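Local coordinates for protein importin subunit beta-1 (Saccharomyces cerevisiae, PDB 5OWU) that carries proteins into the nucleus together with importin alpha, which recognises the classical nuclear localization signal of the cargo, at residues Ala498-Leu503 with Thr525-Tyr530; Gly551-Val556 with Gln567-Leu572; Ala353-Phe358 with Asn364-Pro369; Lys749-Val754 with Pro790-Glu795. All coordinates share one frame; numbering follows the deposited sequence.

Contact 1: residues Ala498-Leu503 with Thr525-Tyr530; sequences ALVDGL and TTMVEY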
loop_
_atom_site.group_PDB
_atom_site.type_symbol
_atom_site.label_atom_id
_atom_site.label_comp_id
_atom_site.label_asym_id
_atom_site.label_seq_id
_atom_site.Cartn_x
_atom_site.Cartn_y
_atom_site.Cartn_z
ATOM N N ALA A 498 26.399 -24.757 8.652
ATOM C CA ALA A 498 26.055 -25.254 7.324
ATOM C C ALA A 498 25.217 -24.236 6.557
ATOM O O ALA A 498 25.571 -23.831 5.443
ATOM C CB ALA A 498 25.317 -26.588 7.446
ATOM N N LEU A 499 24.114 -23.785 7.156
ATOM C CA LEU A 499 23.282 -22.787 6.496
ATOM C C LEU A 499 24.118 -21.586 6.062
ATOM O O LEU A 499 24.089 -21.182 4.891
ATOM C CB LEU A 499 22.136 -22.360 7.425
ATOM C CG LEU A 499 21.060 -23.426 7.629
ATOM C CD1 LEU A 499 20.145 -23.065 8.779
ATOM C CD2 LEU A 499 20.260 -23.606 6.365
ATOM N N VAL A 500 24.926 -21.041 6.976
ATOM C CA VAL A 500 25.702 -19.857 6.618
ATOM C C VAL A 500 26.630 -20.185 5.458
ATOM O O VAL A 500 26.681 -19.463 4.450
ATOM C CB VAL A 500 26.462 -19.315 7.842
ATOM C CG1 VAL A 500 27.536 -18.297 7.433
ATOM C CG2 VAL A 500 25.479 -18.657 8.798
ATOM N N ASP A 501 27.318 -21.327 5.539
ATOM C CA ASP A 501 28.196 -21.703 4.439
ATOM C C ASP A 501 27.412 -21.722 3.133
ATOM O O ASP A 501 27.791 -21.065 2.152
ATOM C CB ASP A 501 28.841 -23.059 4.722
ATOM C CG ASP A 501 29.644 -23.572 3.554
ATOM O OD1 ASP A 501 30.813 -23.162 3.414
ATOM O OD2 ASP A 501 29.106 -24.380 2.772
ATOM N N GLY A 502 26.252 -22.385 3.137
ATOM C CA GLY A 502 25.463 -22.444 1.922
ATOM C C GLY A 502 25.092 -21.060 1.431
ATOM O O GLY A 502 25.241 -20.743 0.245
ATOM N N LEU A 503 24.649 -20.198 2.350
ATOM C CA LEU A 503 24.215 -18.871 1.942
ATOM C C LEU A 503 25.387 -18.087 1.379
ATOM O O LEU A 503 25.249 -17.399 0.359
ATOM C CB LEU A 503 23.573 -18.144 3.123
ATOM C CG LEU A 503 22.176 -18.641 3.528
ATOM C CD1 LEU A 503 21.710 -18.012 4.826
ATOM C CD2 LEU A 503 21.183 -18.343 2.433
ATOM N N THR A 525 21.408 -11.504 6.326
ATOM C CA THR A 525 21.012 -10.500 7.301
ATOM C C THR A 525 20.197 -11.147 8.410
ATOM O O THR A 525 20.472 -10.947 9.601
ATOM C CB THR A 525 20.243 -9.379 6.608
ATOM O OG1 THR A 525 21.128 -8.714 5.689
ATOM C CG2 THR A 525 19.730 -8.370 7.613
ATOM N N THR A 526 19.231 -11.987 8.032
ATOM C CA THR A 526 18.476 -12.732 9.033
ATOM C C THR A 526 19.418 -13.541 9.916
ATOM O O THR A 526 19.304 -13.515 11.150
ATOM C CB THR A 526 17.450 -13.640 8.340
ATOM O OG1 THR A 526 16.483 -12.836 7.654
ATOM C CG2 THR A 526 16.731 -14.527 9.338
ATOM N N MET A 527 20.389 -14.241 9.307
ATOM C CA MET A 527 21.276 -15.063 10.124
ATOM C C MET A 527 21.975 -14.197 11.157
ATOM O O MET A 527 22.137 -14.596 12.320
ATOM C CB MET A 527 22.315 -15.786 9.267
ATOM C CG MET A 527 21.761 -16.643 8.158
ATOM S SD MET A 527 20.535 -17.808 8.731
ATOM C CE MET A 527 21.551 -19.084 9.477
ATOM N N VAL A 528 22.376 -12.992 10.751
ATOM C CA VAL A 528 23.063 -12.107 11.678
ATOM C C VAL A 528 22.124 -11.718 12.804
ATOM O O VAL A 528 22.464 -11.815 13.988
ATOM C CB VAL A 528 23.598 -10.866 10.944
ATOM C CG1 VAL A 528 24.127 -9.834 11.949
ATOM C CG2 VAL A 528 24.678 -11.259 9.974
ATOM N N GLU A 529 20.905 -11.325 12.447
ATOM C CA GLU A 529 20.040 -10.691 13.428
ATOM C C GLU A 529 19.555 -11.687 14.473
ATOM O O GLU A 529 19.313 -11.304 15.620
ATOM C CB GLU A 529 18.892 -10.001 12.698
ATOM C CG GLU A 529 19.410 -8.778 11.902
ATOM C CD GLU A 529 18.373 -8.134 11.003
ATOM O OE1 GLU A 529 17.434 -8.835 10.563
ATOM O OE2 GLU A 529 18.512 -6.919 10.725
ATOM N N TYR A 530 19.475 -12.971 14.125
ATOM C CA TYR A 530 19.073 -13.994 15.079
ATOM C C TYR A 530 20.245 -14.748 15.693
ATOM O O TYR A 530 20.018 -15.667 16.484
ATOM C CB TYR A 530 18.116 -14.986 14.408
ATOM C CG TYR A 530 16.729 -14.416 14.209
ATOM C CD1 TYR A 530 16.406 -13.698 13.064
ATOM C CD2 TYR A 530 15.751 -14.580 15.180
ATOM C CE1 TYR A 530 15.136 -13.167 12.887
ATOM C CE2 TYR A 530 14.482 -14.052 15.014
ATOM C CZ TYR A 530 14.179 -13.353 13.867
ATOM O OH TYR A 530 12.916 -12.841 13.705
#
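Leu503 N donates to Leu499 O at 2.8 Å, a backbone bond of helix 496-507 that sets these two leucines one turn apart, and Met527 of helix 516-530 reaches over to both. The Met527 side chain bends twice past CG, at chi2 (-53°) and again at chi3 (-78°), so the thioether folds over instead of running straight out. The hook brings the methyl CE to 3.9 Å from Leu499 CB and to 4.0 Å from Val500 CG2, while Val500 and Met527 slide past each other pointing opposite ways. Nearer the backbone, Leu503 CD1 presses on Met527 CG at 3.6 Å and lies 4.1 Å from Met527 SD, crossing the chain at a slant. One long, flexible side chain thus spans helices whose local axes stay 11.1 Å apart and run roughly antiparallel, at 150°, as in the helical hairpin of a HEAT repeat; both belong to HEAT 12. Ile542 of helix 536-553 touches both Val500 and Met527, and Val481 of helix 467-484 also packs on Met527, so the hairpin core is closed by its neighbours in the solenoid. The backbone carbonyl of Met527 accepts a hydrogen bond from Tyr496 OH. With an alanine in place of Met527, the thioether would be gone and a gap would probably open among Leu499, Val500 and Leu503. The side chains meet through carbon and sulfur alone, consistent with shape and burial, more than directed bonds, setting the fit here.

Contact 2: residues Gly551-Val556 with Gln567-Leu572; sequences GQTMSV and QSLQEL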
loop_
_atom_site.group_PDB
_atom_site.type_symbol
_atom_site.label_atom_id
_atom_site.label_comp_id
_atom_site.label_asym_id
_atom_site.label_seq_id
_atom_site.Cartn_x
_atom_site.Cartn_y
_atom_site.Cartn_z
ATOM N N GLY A 551 35.464 -5.424 -0.632
ATOM C CA GLY A 551 36.736 -5.175 -1.288
ATOM C C GLY A 551 36.743 -5.704 -2.702
ATOM O O GLY A 551 37.146 -5.008 -3.638
ATOM N N GLN A 552 36.241 -6.926 -2.884
ATOM C CA GLN A 552 36.276 -7.534 -4.206
ATOM C C GLN A 552 35.496 -6.692 -5.202
ATOM O O GLN A 552 35.974 -6.420 -6.312
ATOM C CB GLN A 552 35.723 -8.954 -4.134
ATOM C CG GLN A 552 35.809 -9.708 -5.431
ATOM C CD GLN A 552 35.077 -11.023 -5.364
ATOM O OE1 GLN A 552 33.915 -11.121 -5.764
ATOM N NE2 GLN A 552 35.747 -12.041 -4.842
ATOM N N THR A 553 34.302 -6.233 -4.810
ATOM C CA THR A 553 33.506 -5.466 -5.760
ATOM C C THR A 553 34.203 -4.166 -6.111
ATOM O O THR A 553 34.016 -3.632 -7.213
ATOM C CB THR A 553 32.105 -5.176 -5.210
ATOM O OG1 THR A 553 32.193 -4.320 -4.062
ATOM C CG2 THR A 553 31.379 -6.477 -4.852
ATOM N N MET A 554 35.024 -3.653 -5.208
ATOM C CA MET A 554 35.677 -2.387 -5.470
ATOM C C MET A 554 36.951 -2.559 -6.281
ATOM O O MET A 554 37.608 -1.561 -6.593
ATOM C CB MET A 554 35.946 -1.674 -4.150
ATOM C CG MET A 554 34.643 -1.259 -3.450
ATOM S SD MET A 554 34.933 -0.591 -1.794
ATOM C CE MET A 554 35.622 -2.018 -1.023
ATOM N N SER A 555 37.299 -3.792 -6.649
ATOM C CA SER A 555 38.376 -4.029 -7.600
ATOM C C SER A 555 37.883 -4.026 -9.043
ATOM O O SER A 555 38.700 -4.159 -9.962
ATOM C CB SER A 555 39.075 -5.362 -7.294
ATOM O OG SER A 555 38.302 -6.480 -7.716
ATOM N N VAL A 556 36.579 -3.867 -9.259
ATOM C CA VAL A 556 35.978 -3.975 -10.587
ATOM C C VAL A 556 36.095 -2.636 -11.299
ATOM O O VAL A 556 35.619 -1.612 -10.799
ATOM C CB VAL A 556 34.507 -4.414 -10.498
ATOM C CG1 VAL A 556 33.833 -4.381 -11.878
ATOM C CG2 VAL A 556 34.394 -5.808 -9.898
ATOM N N GLN A 567 24.388 -1.603 -13.173
ATOM C CA GLN A 567 23.268 -1.748 -12.244
ATOM C C GLN A 567 23.424 -3.001 -11.396
ATOM O O GLN A 567 23.127 -2.992 -10.194
ATOM C CB GLN A 567 21.944 -1.795 -13.012
ATOM C CG GLN A 567 21.599 -0.501 -13.727
ATOM C CD GLN A 567 20.390 -0.634 -14.641
ATOM O OE1 GLN A 567 20.070 -1.727 -15.113
ATOM N NE2 GLN A 567 19.713 0.481 -14.893
ATOM N N SER A 568 23.883 -4.094 -12.006
ATOM C CA SER A 568 24.091 -5.325 -11.251
ATOM C C SER A 568 25.146 -5.123 -10.172
ATOM O O SER A 568 24.944 -5.488 -9.005
ATOM C CB SER A 568 24.485 -6.454 -12.205
ATOM O OG SER A 568 24.799 -7.633 -11.492
ATOM N N LEU A 569 26.274 -4.516 -10.540
ATOM C CA LEU A 569 27.315 -4.234 -9.560
ATOM C C LEU A 569 26.786 -3.354 -8.431
ATOM O O LEU A 569 27.072 -3.604 -7.254
ATOM C CB LEU A 569 28.511 -3.572 -10.248
ATOM C CG LEU A 569 29.672 -3.176 -9.337
ATOM C CD1 LEU A 569 30.290 -4.401 -8.671
ATOM C CD2 LEU A 569 30.717 -2.404 -10.129
ATOM N N GLN A 570 26.019 -2.314 -8.768
ATOM C CA GLN A 570 25.486 -1.421 -7.740
ATOM C C GLN A 570 24.558 -2.168 -6.783
ATOM O O GLN A 570 24.647 -2.002 -5.560
ATOM C CB GLN A 570 24.764 -0.246 -8.398
ATOM C CG GLN A 570 25.717 0.859 -8.845
ATOM C CD GLN A 570 25.253 1.595 -10.094
ATOM O OE1 GLN A 570 24.134 1.393 -10.570
ATOM N NE2 GLN A 570 26.111 2.461 -10.626
ATOM N N GLU A 571 23.654 -2.994 -7.324
ATOM C CA GLU A 571 22.764 -3.784 -6.469
ATOM C C GLU A 571 23.557 -4.730 -5.575
ATOM O O GLU A 571 23.224 -4.903 -4.398
ATOM C CB GLU A 571 21.765 -4.564 -7.326
ATOM C CG GLU A 571 20.936 -5.630 -6.582
ATOM C CD GLU A 571 19.923 -5.035 -5.615
ATOM O OE1 GLU A 571 19.798 -3.792 -5.571
ATOM O OE2 GLU A 571 19.251 -5.814 -4.898
ATOM N N LEU A 572 24.617 -5.346 -6.111
ATOM C CA LEU A 572 25.451 -6.229 -5.297
ATOM C C LEU A 572 26.122 -5.465 -4.161
ATOM O O LEU A 572 26.172 -5.944 -3.020
ATOM C CB LEU A 572 26.500 -6.916 -6.171
ATOM C CG LEU A 572 27.591 -7.685 -5.427
ATOM C CD1 LEU A 572 26.983 -8.780 -4.527
ATOM C CD2 LEU A 572 28.568 -8.288 -6.413
#
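Thr553 meets two leucines of helix 563-586: its CG2 lies 3.7 Å from Leu572 CD2, the two side chains crossing at a slant, and its CB is 4.0 Å from Leu569 CD1. The other methyl of Leu569, CD2, meets Val556 CG1 tip to tip at 4.1 Å, so Leu569 forks between Thr553 and Val556. The hydroxyl of Thr553 is held apart from this apolar patch: with OG1 set between backbone N and carbonyl carbon (chi1 65°), it bonds to Leu550 O and to Gln573 NE2, which turns CG2 onto Leu572. A type I turn from Thr553 to Val556 brings the valine round, with its own bond from Val556 N to Thr553 O at 3.3 Å. Just before it, Gln552 O takes Ser555 N at 3.0 Å and Ser555 OG at 2.7 Å, the hydroxyl in the carbonyl plane on a lone pair. Farther out, Leu561 of the interhelix loop packs on both Val556 and Leu569, and Phe521 of helix 516-530 covers Leu572. Both helices belong to HEAT 13. Methyl groups make the contact between the segments, while the threonine hydroxyl, tied also to the facing helix through Gln573, and the turn's own bonds probably fix its orientation.

Contact 3: residues Ala353-Phe358 with Asn364-Pro369; sequences ACLQLF and NHILEP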
loop_
_atom_site.group_PDB
_atom_site.type_symbol
_atom_site.label_atom_id
_atom_site.label_comp_id
_atom_site.label_asym_id
_atom_site.label_seq_id
_atom_site.Cartn_x
_atom_site.Cartn_y
_atom_site.Cartn_z
ATOM N N ALA A 353 -3.658 -17.797 -5.234
ATOM C CA ALA A 353 -3.952 -16.761 -4.247
ATOM C C ALA A 353 -5.351 -16.949 -3.667
ATOM O O ALA A 353 -5.571 -16.790 -2.454
ATOM C CB ALA A 353 -3.803 -15.375 -4.882
ATOM N N CYS A 354 -6.314 -17.282 -4.524
ATOM C CA CYS A 354 -7.675 -17.507 -4.057
ATOM C C CYS A 354 -7.720 -18.668 -3.074
ATOM O O CYS A 354 -8.333 -18.574 -2.006
ATOM C CB CYS A 354 -8.593 -17.766 -5.248
ATOM S SG CYS A 354 -10.324 -17.852 -4.797
ATOM N N LEU A 355 -7.059 -19.774 -3.416
ATOM C CA LEU A 355 -7.007 -20.921 -2.519
ATOM C C LEU A 355 -6.461 -20.526 -1.153
ATOM O O LEU A 355 -6.979 -20.968 -0.116
ATOM C CB LEU A 355 -6.154 -22.024 -3.146
ATOM C CG LEU A 355 -6.034 -23.335 -2.378
ATOM C CD1 LEU A 355 -7.411 -23.972 -2.165
ATOM C CD2 LEU A 355 -5.104 -24.281 -3.134
ATOM N N GLN A 356 -5.425 -19.682 -1.126
ATOM C CA GLN A 356 -4.893 -19.251 0.165
ATOM C C GLN A 356 -5.911 -18.419 0.935
ATOM O O GLN A 356 -6.010 -18.532 2.167
ATOM C CB GLN A 356 -3.592 -18.480 -0.038
ATOM C CG GLN A 356 -2.527 -19.327 -0.710
ATOM C CD GLN A 356 -1.247 -18.562 -0.982
ATOM O OE1 GLN A 356 -0.922 -17.603 -0.280
ATOM N NE2 GLN A 356 -0.511 -18.985 -2.009
ATOM N N LEU A 357 -6.678 -17.576 0.236
ATOM C CA LEU A 357 -7.745 -16.838 0.911
ATOM C C LEU A 357 -8.797 -17.781 1.493
ATOM O O LEU A 357 -9.283 -17.578 2.616
ATOM C CB LEU A 357 -8.395 -15.851 -0.061
ATOM C CG LEU A 357 -7.519 -14.669 -0.491
ATOM C CD1 LEU A 357 -8.186 -13.879 -1.606
ATOM C CD2 LEU A 357 -7.224 -13.763 0.691
ATOM N N PHE A 358 -9.188 -18.803 0.734
ATOM C CA PHE A 358 -10.129 -19.787 1.259
ATOM C C PHE A 358 -9.590 -20.425 2.530
ATOM O O PHE A 358 -10.318 -20.582 3.513
ATOM C CB PHE A 358 -10.421 -20.857 0.207
ATOM C CG PHE A 358 -11.694 -20.623 -0.555
ATOM C CD1 PHE A 358 -12.907 -21.090 -0.059
ATOM C CD2 PHE A 358 -11.682 -19.935 -1.760
ATOM C CE1 PHE A 358 -14.086 -20.878 -0.749
ATOM C CE2 PHE A 358 -12.860 -19.718 -2.461
ATOM C CZ PHE A 358 -14.064 -20.191 -1.954
ATOM N N ASN A 364 -9.949 -25.436 8.815
ATOM C CA ASN A 364 -9.967 -26.878 8.576
ATOM C C ASN A 364 -10.914 -27.288 7.452
ATOM O O ASN A 364 -10.743 -28.365 6.877
ATOM C CB ASN A 364 -10.361 -27.618 9.862
ATOM C CG ASN A 364 -9.313 -27.508 10.951
ATOM O OD1 ASN A 364 -8.184 -27.083 10.705
ATOM N ND2 ASN A 364 -9.682 -27.902 12.170
ATOM N N HIS A 365 -11.917 -26.478 7.119
ATOM C CA HIS A 365 -12.839 -26.893 6.068
ATOM C C HIS A 365 -12.164 -26.998 4.703
ATOM O O HIS A 365 -12.726 -27.627 3.803
ATOM C CB HIS A 365 -14.024 -25.929 5.978
ATOM C CG HIS A 365 -15.013 -26.080 7.088
ATOM N ND1 HIS A 365 -14.816 -25.543 8.343
ATOM C CD2 HIS A 365 -16.214 -26.704 7.129
ATOM C CE1 HIS A 365 -15.852 -25.833 9.110
ATOM N NE2 HIS A 365 -16.715 -26.535 8.398
ATOM N N ILE A 366 -10.975 -26.411 4.526
ATOM C CA ILE A 366 -10.300 -26.485 3.229
ATOM C C ILE A 366 -9.574 -27.811 3.027
ATOM O O ILE A 366 -9.233 -28.156 1.887
ATOM C CB ILE A 366 -9.306 -25.318 3.061
ATOM C CG1 ILE A 366 -8.913 -25.119 1.596
ATOM C CG2 ILE A 366 -8.017 -25.536 3.872
ATOM C CD1 ILE A 366 -10.032 -24.683 0.707
ATOM N N LEU A 367 -9.351 -28.575 4.099
ATOM C CA LEU A 367 -8.369 -29.657 4.070
ATOM C C LEU A 367 -8.780 -30.791 3.128
ATOM O O LEU A 367 -7.980 -31.238 2.296
ATOM C CB LEU A 367 -8.157 -30.191 5.491
ATOM C CG LEU A 367 -7.511 -29.252 6.523
ATOM C CD1 LEU A 367 -7.721 -29.762 7.946
ATOM C CD2 LEU A 367 -6.038 -29.104 6.253
ATOM N N GLU A 368 -10.014 -31.282 3.244
ATOM C CA GLU A 368 -10.385 -32.518 2.550
ATOM C C GLU A 368 -10.213 -32.418 1.040
ATOM O O GLU A 368 -9.510 -33.258 0.453
ATOM C CB GLU A 368 -11.812 -32.907 2.947
ATOM C CG GLU A 368 -12.263 -34.281 2.440
ATOM C CD GLU A 368 -12.661 -34.277 0.969
ATOM O OE1 GLU A 368 -12.319 -35.246 0.255
ATOM O OE2 GLU A 368 -13.309 -33.306 0.525
ATOM N N PRO A 369 -10.814 -31.439 0.347
ATOM C CA PRO A 369 -10.622 -31.388 -1.116
ATOM C C PRO A 369 -9.178 -31.130 -1.532
ATOM O O PRO A 369 -8.698 -31.703 -2.526
ATOM C CB PRO A 369 -11.562 -30.252 -1.552
ATOM C CG PRO A 369 -11.780 -29.426 -0.320
ATOM C CD PRO A 369 -11.732 -30.391 0.824
#
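Ile366 drives its terminal methyl into the angle between Leu355 and Phe358: CD1 lies 3.9 Å from Phe358 CB and 4.0 Å from Leu355 CD1. The isoleucine gets there because CG1 stands anti to its backbone N (chi1 -163°), with CD1 then turned at chi2 so that this single atom does all the touching. Leu355 comes in at a slant, its CD1 branch alone reaching Ile366. Phe358 offers its CB and not its ring: the bond from CA points toward Ile366, but the ring then swings away, chi1 standing at -98°, far from a staggered value. Cys354 O lies at the edge of the ring, in its plane, and Phe358 packs on Ala318. Leu355 and Phe358 sit on helix 347-362, which closes HEAT 8; a 3-10 turn that includes Ile366 leads on to helix 367-377, which opens HEAT 9, so the contact packs the link between successive repeats of the solenoid against the helix before it. Across the contact the CA atoms of Phe358 and Ile366 are 7.0 Å apart. Within the link, Leu367 N bonds to Asn364 O at 3.1 Å. Asn364 ND2 bonds to Asp401 OD2. Ile366 is also flanked by Val326 of helix 317-332 and by Ile396 and Pro400, while Leu355 packs on Ala392 and Ser395 of helix 383-395.

Contact 4: residues Lys749-Val754 with Pro790-Glu795; sequences KVLEAV and PQLYSE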
loop_
_atom_site.group_PDB
_atom_site.type_symbol
_atom_site.label_atom_id
_atom_site.label_comp_id
_atom_site.label_asym_id
_atom_site.label_seq_id
_atom_site.Cartn_x
_atom_site.Cartn_y
_atom_site.Cartn_z
ATOM N N LYS A 749 2.347 8.367 9.245
ATOM C CA LYS A 749 3.786 8.486 9.455
ATOM C C LYS A 749 4.124 9.793 10.164
ATOM O O LYS A 749 4.927 9.811 11.109
ATOM C CB LYS A 749 4.522 8.383 8.121
ATOM C CG LYS A 749 4.587 6.967 7.565
ATOM C CD LYS A 749 5.656 6.144 8.272
ATOM C CE LYS A 749 5.399 4.646 8.141
ATOM N NZ LYS A 749 4.267 4.198 9.003
ATOM N N VAL A 750 3.502 10.895 9.735
ATOM C CA VAL A 750 3.742 12.192 10.365
ATOM C C VAL A 750 3.366 12.142 11.842
ATOM O O VAL A 750 4.125 12.596 12.707
ATOM C CB VAL A 750 2.974 13.299 9.617
ATOM C CG1 VAL A 750 3.166 14.663 10.293
ATOM C CG2 VAL A 750 3.435 13.369 8.165
ATOM N N LEU A 751 2.197 11.579 12.160
ATOM C CA LEU A 751 1.770 11.525 13.556
ATOM C C LEU A 751 2.694 10.638 14.386
ATOM O O LEU A 751 2.992 10.956 15.546
ATOM C CB LEU A 751 0.322 11.037 13.645
ATOM C CG LEU A 751 -0.723 11.986 13.044
ATOM C CD1 LEU A 751 -2.102 11.338 13.007
ATOM C CD2 LEU A 751 -0.782 13.299 13.824
ATOM N N GLU A 752 3.166 9.529 13.812
ATOM C CA GLU A 752 4.126 8.687 14.520
ATOM C C GLU A 752 5.404 9.463 14.832
ATOM O O GLU A 752 5.979 9.322 15.922
ATOM C CB GLU A 752 4.437 7.437 13.693
ATOM C CG GLU A 752 3.288 6.441 13.641
ATOM C CD GLU A 752 3.543 5.274 12.710
ATOM O OE1 GLU A 752 4.401 5.392 11.809
ATOM O OE2 GLU A 752 2.871 4.236 12.882
ATOM N N ALA A 753 5.862 10.293 13.884
ATOM C CA ALA A 753 7.047 11.113 14.128
ATOM C C ALA A 753 6.790 12.154 15.210
ATOM O O ALA A 753 7.681 12.456 16.015
ATOM C CB ALA A 753 7.496 11.802 12.841
ATOM N N VAL A 754 5.586 12.732 15.237
ATOM C CA VAL A 754 5.264 13.671 16.307
ATOM C C VAL A 754 5.336 12.958 17.651
ATOM O O VAL A 754 5.877 13.493 18.630
ATOM C CB VAL A 754 3.888 14.321 16.060
ATOM C CG1 VAL A 754 3.425 15.130 17.279
ATOM C CG2 VAL A 754 3.955 15.229 14.829
ATOM N N PRO A 790 -7.439 3.858 14.875
ATOM C CA PRO A 790 -6.845 2.522 15.075
ATOM C C PRO A 790 -5.488 2.346 14.416
ATOM O O PRO A 790 -4.661 1.571 14.915
ATOM C CB PRO A 790 -7.888 1.580 14.455
ATOM C CG PRO A 790 -9.150 2.360 14.427
ATOM C CD PRO A 790 -8.753 3.776 14.214
ATOM N N GLN A 791 -5.235 3.018 13.293
ATOM C CA GLN A 791 -3.922 2.918 12.674
ATOM C C GLN A 791 -2.819 3.344 13.634
ATOM O O GLN A 791 -1.658 2.967 13.436
ATOM C CB GLN A 791 -3.886 3.764 11.402
ATOM C CG GLN A 791 -4.929 3.363 10.369
ATOM C CD GLN A 791 -4.802 4.157 9.084
ATOM O OE1 GLN A 791 -4.309 3.651 8.074
ATOM N NE2 GLN A 791 -5.246 5.412 9.116
ATOM N N LEU A 792 -3.163 4.105 14.674
ATOM C CA LEU A 792 -2.221 4.482 15.722
ATOM C C LEU A 792 -2.327 3.566 16.939
ATOM O O LEU A 792 -1.359 2.880 17.286
ATOM C CB LEU A 792 -2.448 5.948 16.125
ATOM C CG LEU A 792 -2.026 6.986 15.078
ATOM C CD1 LEU A 792 -2.557 8.381 15.419
ATOM C CD2 LEU A 792 -0.505 7.020 14.945
ATOM N N TYR A 793 -3.489 3.521 17.597
ATOM C CA TYR A 793 -3.528 2.836 18.885
ATOM C C TYR A 793 -3.419 1.324 18.746
ATOM O O TYR A 793 -2.952 0.666 19.680
ATOM C CB TYR A 793 -4.785 3.221 19.680
ATOM C CG TYR A 793 -6.120 2.711 19.165
ATOM C CD1 TYR A 793 -6.520 1.394 19.380
ATOM C CD2 TYR A 793 -7.002 3.564 18.509
ATOM C CE1 TYR A 793 -7.749 0.935 18.924
ATOM C CE2 TYR A 793 -8.230 3.117 18.055
ATOM C CZ TYR A 793 -8.599 1.802 18.265
ATOM O OH TYR A 793 -9.819 1.357 17.812
ATOM N N SER A 794 -3.806 0.757 17.600
ATOM C CA SER A 794 -3.680 -0.687 17.411
ATOM C C SER A 794 -2.223 -1.133 17.329
ATOM O O SER A 794 -1.944 -2.324 17.502
ATOM C CB SER A 794 -4.430 -1.126 16.151
ATOM O OG SER A 794 -3.817 -0.623 14.976
ATOM N N GLU A 795 -1.293 -0.213 17.069
ATOM C CA GLU A 795 0.128 -0.541 17.054
ATOM C C GLU A 795 0.661 -0.573 18.482
ATOM O O GLU A 795 0.602 0.433 19.196
ATOM C CB GLU A 795 0.908 0.473 16.220
ATOM C CG GLU A 795 0.677 0.368 14.720
ATOM C CD GLU A 795 1.329 -0.858 14.103
ATOM O OE1 GLU A 795 2.355 -1.333 14.640
ATOM O OE2 GLU A 795 0.814 -1.344 13.077
HETATM O O HOH W 1 0.952 3.942 14.437
#
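Contact 4 is a small apolar joint with a water-bridged polar edge, tying helix 741-764 of HEAT 17 to the short helix 790-793 in HEAT 18. Leu751 and Leu792 cross at about a right angle, their CD1 methyls 3.8 Å apart. The other branch of Leu792, CD2, lies against the aliphatic part of Glu752, 4.1 Å from its CG; beyond that carbon the glutamate runs extended and carries its carboxylate past Leu792. There Lys749 NZ forms a salt bridge with Glu752 OE1 at 3.1 Å, on the syn side and 28° out of the carboxylate plane. A water donates to Gln791 O at 3.0 Å and to Glu752 OE2 at 2.5 Å, linking the segments, though the second length is unusually short and its exact value doubtful. A leucine in place of Glu752 would probably leave Lys749 without its counter-charge and break the water's link to Gln791. Glu795 OE1 stands 5.9 Å from Glu752 OE2, a like charge that the lysine may partly offset. Around the joint, Phe782 and Gln785 of helix 776-788 pack on Leu751, Gln732 of helix 718-732 touches it too, and Leu792 rests on Ile748, one turn before Glu752 along helix 741-764.

How the contacts relate
Contacts 1 and 2 lie within successive repeats, HEAT 12 and HEAT 13, whereas contact 3 packs the link into HEAT 9 on HEAT 8, and contact 4 joins HEAT 17 to HEAT 18. The first two are the closest pair, about 21 Å between centres and about 10 Å between nearest atoms. They do not touch, and no helix is common to both, but their helices pack on each other: Ile542 of helix 536-553 touches contact 1, and Leu572 touches helix 516-530. Contact 3 lies about 33 Å from contact 1 and 44 Å from contact 2, centre to centre. Contact 4 is about 16 Å from the centre of the chain, and its centre is 33 to 39 Å from the other three.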